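Local coordinates for cell division control protein Cdc48 (PDB 5E7P) that probably binds and hydrolyses ATP as an AAA-family ATPase with two nucleotide-binding modules, each found here with ADP bound, at residues P671-D674 with D675-L678; A712-A716 with A717-K721. One frame throughout, in Å; residues are numbered along the deposited sequence.

Contact 1 (P671-D674 with D675-L678)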
loop_
_atom_site.group_PDB
_atom_site.type_symbol
_atom_site.label_atom_id
_atom_site.label_comp_id
_atom_site.label_asym_id
_atom_site.label_seq_id
_atom_site.Cartn_x
_atom_site.Cartn_y
_atom_site.Cartn_z
ATOM N N PRO A 671 -7.180 27.991 7.992
ATOM C CA PRO A 671 -7.741 29.342 8.097
ATOM C C PRO A 671 -6.661 30.343 8.479
ATOM O O PRO A 671 -5.946 30.126 9.452
ATOM C CB PRO A 671 -8.758 29.211 9.235
ATOM C CG PRO A 671 -9.102 27.763 9.271
ATOM C CD PRO A 671 -7.832 27.052 8.920
ATOM N N LEU A 672 -6.544 31.422 7.713
ATOM C CA LEU A 672 -5.526 32.429 7.974
ATOM C C LEU A 672 -6.136 33.743 8.444
ATOM O O LEU A 672 -7.283 34.058 8.128
ATOM C CB LEU A 672 -4.683 32.674 6.721
ATOM C CG LEU A 672 -3.833 31.504 6.227
ATOM C CD1 LEU A 672 -3.053 31.892 4.981
ATOM C CD2 LEU A 672 -2.897 31.042 7.325
ATOM N N ALA A 673 -5.361 34.501 9.211
ATOM C CA ALA A 673 -5.754 35.849 9.585
ATOM C C ALA A 673 -5.374 36.782 8.442
ATOM O O ALA A 673 -4.494 36.460 7.646
ATOM C CB ALA A 673 -5.071 36.265 10.872
ATOM N N ASP A 674 -6.037 37.931 8.364
ATOM C CA ASP A 674 -5.844 38.861 7.252
ATOM C C ASP A 674 -4.415 39.389 7.132
ATOM O O ASP A 674 -3.951 39.694 6.033
ATOM C CB ASP A 674 -6.829 40.029 7.350
ATOM C CG ASP A 674 -8.263 39.600 7.102
ATOM O OD1 ASP A 674 -8.474 38.663 6.302
ATOM O OD2 ASP A 674 -9.178 40.201 7.706
ATOM N N ASP A 675 -3.719 39.486 8.261
ATOM C CA ASP A 675 -2.348 39.989 8.269
ATOM C C ASP A 675 -1.332 38.916 7.869
ATOM O O ASP A 675 -0.125 39.085 8.065
ATOM C CB ASP A 675 -1.995 40.582 9.636
ATOM C CG ASP A 675 -2.135 39.577 10.765
ATOM O OD1 ASP A 675 -2.819 38.552 10.570
ATOM O OD2 ASP A 675 -1.564 39.815 11.852
ATOM N N VAL A 676 -1.826 37.816 7.310
ATOM C CA VAL A 676 -0.963 36.748 6.822
ATOM C C VAL A 676 -0.983 36.692 5.298
ATOM O O VAL A 676 -2.029 36.480 4.686
ATOM C CB VAL A 676 -1.375 35.374 7.389
ATOM C CG1 VAL A 676 -0.460 34.280 6.857
ATOM C CG2 VAL A 676 -1.345 35.399 8.904
ATOM N N ASP A 677 0.183 36.892 4.694
ATOM C CA ASP A 677 0.315 36.867 3.244
ATOM C C ASP A 677 1.328 35.801 2.825
ATOM O O ASP A 677 2.538 35.992 2.955
ATOM C CB ASP A 677 0.740 38.244 2.735
ATOM C CG ASP A 677 0.932 38.282 1.231
ATOM O OD1 ASP A 677 0.356 37.422 0.530
ATOM O OD2 ASP A 677 1.655 39.182 0.749
ATOM N N LEU A 678 0.820 34.679 2.322
ATOM C CA LEU A 678 1.666 33.548 1.956
ATOM C C LEU A 678 2.682 33.893 0.871
ATOM O O LEU A 678 3.747 33.283 0.790
ATOM C CB LEU A 678 0.814 32.356 1.515
ATOM C CG LEU A 678 0.021 31.647 2.616
ATOM C CD1 LEU A 678 -0.591 30.351 2.090
ATOM C CD2 LEU A 678 0.903 31.379 3.833
#
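Leu672 reaches past a tight bend in the chain to Val676 and Leu678. From CB its side chain runs to CG, which lies beside the backbone N and anti to the carbonyl carbon (chi1 -65°), and there it forks. CD1 does most of the touching: it sits 3.9 Å from Leu678 CG and 4.0 Å from Val676 CG1. The other branch, CD2, meets Val676 CG1 at 4.1 Å. Leu672 crosses both partners at about a right angle; a forked aliphatic side chain suits this place because one methyl can touch both.

Between them the chain makes a type I beta turn from Ala673 to Val676, closed by a hydrogen bond from Val676 N to Ala673 O (3.0 Å, 145° at the hydrogen). The donor lies well above the carbonyl plane. Asp674 and Asp675, polar and exposed, take the two central positions of the turn. Beyond it, Asp677 is the N-cap of helix 678-684, OD1 accepting from Asp679 N and OD2 hydrogen-bonded to Ser680 OG. The chemistry is thus divided: aliphatic contacts join Leu672, before the turn, to Val676 and Leu678 at and after its end, while carboxylates can stay solvated at the exposed corner and Asp677 satisfies an N-H at the helix start.

Contact 2 (A712-A716 with A717-K721)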
loop_
_atom_site.group_PDB
_atom_site.type_symbol
_atom_site.label_atom_id
_atom_site.label_comp_id
_atom_site.label_asym_id
_atom_site.label_seq_id
_atom_site.Cartn_x
_atom_site.Cartn_y
_atom_site.Cartn_z
ATOM N N ALA A 712 -8.736 30.108 16.340
ATOM C CA ALA A 712 -7.754 29.242 15.698
ATOM C C ALA A 712 -6.966 29.892 14.563
ATOM O O ALA A 712 -5.827 29.509 14.313
ATOM C CB ALA A 712 -8.428 27.971 15.208
ATOM N N ASP A 713 -7.575 30.861 13.884
ATOM C CA ASP A 713 -6.974 31.501 12.710
ATOM C C ASP A 713 -5.504 31.884 12.893
ATOM O O ASP A 713 -5.165 32.693 13.759
ATOM C CB ASP A 713 -7.783 32.732 12.298
ATOM C CG ASP A 713 -9.118 32.373 11.682
ATOM O OD1 ASP A 713 -9.542 31.205 11.818
ATOM O OD2 ASP A 713 -9.746 33.263 11.065
ATOM N N VAL A 714 -4.641 31.287 12.074
ATOM C CA VAL A 714 -3.202 31.525 12.150
ATOM C C VAL A 714 -2.861 32.984 11.875
ATOM O O VAL A 714 -3.173 33.513 10.811
ATOM C CB VAL A 714 -2.431 30.634 11.160
ATOM C CG1 VAL A 714 -0.956 31.009 11.145
ATOM C CG2 VAL A 714 -2.614 29.169 11.516
ATOM N N THR A 715 -2.218 33.625 12.846
ATOM C CA THR A 715 -1.857 35.031 12.732
ATOM C C THR A 715 -0.412 35.191 12.273
ATOM O O THR A 715 0.328 34.212 12.164
ATOM C CB THR A 715 -2.033 35.762 14.078
ATOM O OG1 THR A 715 -1.042 35.305 15.008
ATOM C CG2 THR A 715 -3.420 35.501 14.647
ATOM N N ALA A 716 -0.018 36.433 12.002
ATOM C CA ALA A 716 1.346 36.731 11.586
ATOM C C ALA A 716 2.329 36.458 12.721
ATOM O O ALA A 716 3.469 36.058 12.487
ATOM C CB ALA A 716 1.456 38.176 11.122
ATOM N N ALA A 717 1.876 36.675 13.952
ATOM C CA ALA A 717 2.699 36.416 15.127
ATOM C C ALA A 717 2.923 34.920 15.308
ATOM O O ALA A 717 3.994 34.490 15.735
ATOM C CB ALA A 717 2.052 37.013 16.372
ATOM N N ASP A 718 1.901 34.131 14.983
ATOM C CA ASP A 718 2.002 32.677 15.049
ATOM C C ASP A 718 3.096 32.177 14.112
ATOM O O ASP A 718 3.888 31.306 14.472
ATOM C CB ASP A 718 0.666 32.026 14.682
ATOM C CG ASP A 718 -0.438 32.364 15.665
ATOM O OD1 ASP A 718 -0.124 32.636 16.845
ATOM O OD2 ASP A 718 -1.620 32.356 15.259
ATOM N N VAL A 719 3.132 32.741 12.910
ATOM C CA VAL A 719 4.145 32.381 11.929
ATOM C C VAL A 719 5.521 32.860 12.385
ATOM O O VAL A 719 6.513 32.142 12.257
ATOM C CB VAL A 719 3.817 32.967 10.543
ATOM C CG1 VAL A 719 4.912 32.628 9.547
ATOM C CG2 VAL A 719 2.470 32.450 10.057
ATOM N N ALA A 720 5.568 34.070 12.932
ATOM C CA ALA A 720 6.813 34.649 13.424
ATOM C C ALA A 720 7.428 33.800 14.533
ATOM O O ALA A 720 8.645 33.613 14.585
ATOM C CB ALA A 720 6.580 36.070 13.911
ATOM N N LYS A 721 6.580 33.285 15.419
ATOM C CA LYS A 721 7.039 32.409 16.490
ATOM C C LYS A 721 7.483 31.059 15.937
ATOM O O LYS A 721 8.496 30.507 16.361
ATOM C CB LYS A 721 5.942 32.212 17.537
ATOM C CG LYS A 721 6.359 31.324 18.697
ATOM C CD LYS A 721 5.242 31.178 19.715
ATOM C CE LYS A 721 5.676 30.299 20.880
ATOM N NZ LYS A 721 4.598 30.139 21.898
#
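Thr715 and Asp718 exchange hydrogen bonds at the start of helix 716-725, each side chain serving the other's backbone. Asp718 N donates to Thr715 OG1 (3.2 Å), while Thr715 N donates to Asp718 OD2 at 2.8 Å along a nearly straight line, 175° at the hydrogen, reaching the oxygen from above the carboxylate plane. With chi1 at 69°, Thr715 OG1 lies between its own backbone N and carbonyl carbon, a position from which it meets Asp718 N. A short side chain with an oxygen near the backbone suits an N-cap, and aspartate three residues on has the reach to return the bond.

Among charges, Asp718 OD2 has a second partner, a salt bridge to Arg707 NH2 from helix 690-707. This oxygen of the buried Asp718 is therefore held by a backbone N-H and a guanidinium group, which would probably favour the ionised carboxylate.

Backbone bonds then carry the helix forward, Val719 N to Thr715 O (3.3 Å) and Ala720 N to Ala716 O (2.9 Å). The apolar contact is between Val714 CG1 and Val719 CG2, 3.9 Å apart, the two valines crossing at about a right angle. Val714 CG1 also lies 4.0 Å from Asp718 CB. Ala716, Ala717 and Ala720, with high helix propensity and little bulk, suit the first turns. The reciprocal Thr715-Asp718 pair is a capping box, here starting a helix of the AAA+ lid region.

How the contacts relate
Contact 1 comes first along the chain, in the loop between helices 656-666 and 678-684; contact 2 follows after helix 690-707, where helix 716-725 starts. Their centres are 8 Å apart and they touch, Val714 of contact 2 meeting contact 1: its O probably accepts a hydrogen bond from Ala673 N (2.9 Å), its N probably donates to Pro671 O (3.2 Å), and Val676 CG2 packs on the same carbonyl oxygen. The side chain of Leu678 is about 13 Å from a bound ADP, whereas contact 2 lies away from the annotated sites. Backbone bonding thus joins the loops that lead into helices 678-684 and 716-725, in the lid region of the second ATPase module.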